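Local atomic coordinates of Her-1 protein (Caenorhabditis elegans, PDB entry 1SZH), a protein that dictates male development, probably acting directly in cell signalling during sex determination, and inhibits the function of TRA-2A. Residues C39-D42 with K46-G49. The protein carries 2 engineered substitutions. Numbering follows the deposited sequence.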
loop_
_atom_site.group_PDB
_atom_site.type_symbol
_atom_site.label_atom_id
_atom_site.label_comp_id
_atom_site.label_asym_id
_atom_site.label_seq_id
_atom_site.Cartn_x
_atom_site.Cartn_y
_atom_site.Cartn_z
ATOM N N CYS A 39 -4.115 10.478 11.020
ATOM C CA CYS A 39 -4.266 11.906 11.092
ATOM C C CYS A 39 -5.615 12.533 11.401
ATOM O O CYS A 39 -5.823 13.711 11.108
ATOM C CB CYS A 39 -3.697 12.482 9.786
ATOM S SG CYS A 39 -2.000 11.919 9.493
ATOM N N GLY A 40 -6.532 11.765 11.962
ATOM C CA GLY A 40 -7.806 12.354 12.319
ATOM C C GLY A 40 -8.753 12.576 11.166
ATOM O O GLY A 40 -9.675 13.385 11.257
ATOM N N TYR A 41 -8.520 11.872 10.070
ATOM C CA TYR A 41 -9.408 11.979 8.922
ATOM C C TYR A 41 -10.485 10.931 9.246
ATOM O O TYR A 41 -10.451 9.812 8.730
ATOM C CB TYR A 41 -8.635 11.649 7.627
ATOM C CG TYR A 41 -7.849 12.813 7.031
ATOM C CD1 TYR A 41 -6.443 12.786 6.946
ATOM C CD2 TYR A 41 -8.505 13.948 6.558
ATOM C CE1 TYR A 41 -5.721 13.859 6.402
ATOM C CE2 TYR A 41 -7.795 15.027 6.011
ATOM C CZ TYR A 41 -6.409 14.985 5.939
ATOM O OH TYR A 41 -5.729 16.082 5.443
ATOM N N ASP A 42 -11.417 11.312 10.132
ATOM C CA ASP A 42 -12.495 10.436 10.610
ATOM C C ASP A 42 -13.881 10.653 10.005
ATOM O O ASP A 42 -14.578 9.691 9.679
ATOM C CB ASP A 42 -12.635 10.558 12.137
ATOM C CG ASP A 42 -11.348 10.242 12.878
ATOM O OD1 ASP A 42 -10.773 9.156 12.645
ATOM O OD2 ASP A 42 -10.919 11.076 13.709
ATOM N N LYS A 46 -13.448 7.937 3.294
ATOM C CA LYS A 46 -12.837 7.765 1.980
ATOM C C LYS A 46 -11.694 8.759 1.805
ATOM O O LYS A 46 -10.838 8.593 0.942
ATOM C CB LYS A 46 -13.854 7.994 0.856
ATOM C CG LYS A 46 -14.950 6.949 0.763
ATOM C CD LYS A 46 -15.830 7.223 -0.445
ATOM C CE LYS A 46 -16.888 6.152 -0.624
ATOM N NZ LYS A 46 -17.637 6.371 -1.890
ATOM N N LEU A 47 -11.649 9.781 2.647
ATOM C CA LEU A 47 -10.615 10.783 2.467
ATOM C C LEU A 47 -9.155 10.321 2.611
ATOM O O LEU A 47 -8.310 10.750 1.846
ATOM C CB LEU A 47 -10.899 11.983 3.369
ATOM C CG LEU A 47 -10.068 13.238 3.147
ATOM C CD1 LEU A 47 -10.015 13.656 1.651
ATOM C CD2 LEU A 47 -10.736 14.340 4.010
ATOM N N PRO A 48 -8.849 9.439 3.582
ATOM C CA PRO A 48 -7.461 8.978 3.738
ATOM C C PRO A 48 -6.957 8.384 2.426
ATOM O O PRO A 48 -5.779 8.540 2.047
ATOM C CB PRO A 48 -7.570 7.921 4.835
ATOM C CG PRO A 48 -8.699 8.411 5.663
ATOM C CD PRO A 48 -9.709 8.891 4.658
ATOM N N GLY A 49 -7.843 7.665 1.745
ATOM C CA GLY A 49 -7.496 7.063 0.468
ATOM C C GLY A 49 -7.137 8.110 -0.571
ATOM O O GLY A 49 -6.189 7.934 -1.346
#
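In the loop that joins helix 24-33 to helix 47-59, an inverse gamma turn centred on Tyr41 packs against the first turn of the later helix, meeting Leu47 and Pro48. The tyrosine bridges both partners: its CB lies 3.8 Å from Pro48 CG, while ring atom CD2 comes within 3.4 Å of Leu47 CD2. With CG anti to the carbonyl carbon (chi1 -84°), the ring runs on past the proline to the leucine, whose CD2 approaches ring atoms CD2 and CE2 obliquely. Pro48 suits the start of a helix, where its missing N-H costs no bond, and its ring gives the loop a rigid apolar surface. Gly40, the first residue of the turn, has a positive phi of 77°; at its backbone angles a beta carbon would collide with the carbonyl oxygen of Cys39, which favours glycine. Outside the two segments, Tyr41 OH hydrogen-bonds Thr20 N and Arg23 forms a cation-pi contact with the ring; the Cys26-Cys39 disulfide also ties this loop to helix 24-33. Cutting Tyr41 back to alanine would probably strip Leu47 of its aromatic neighbour, Arg23 of its ring and Thr20 N of its hydroxyl partner. No hydrogen bond crosses between 39-42 and 46-49, and their contact therefore rests on the apolar fit of Tyr41 against Leu47 and Pro48.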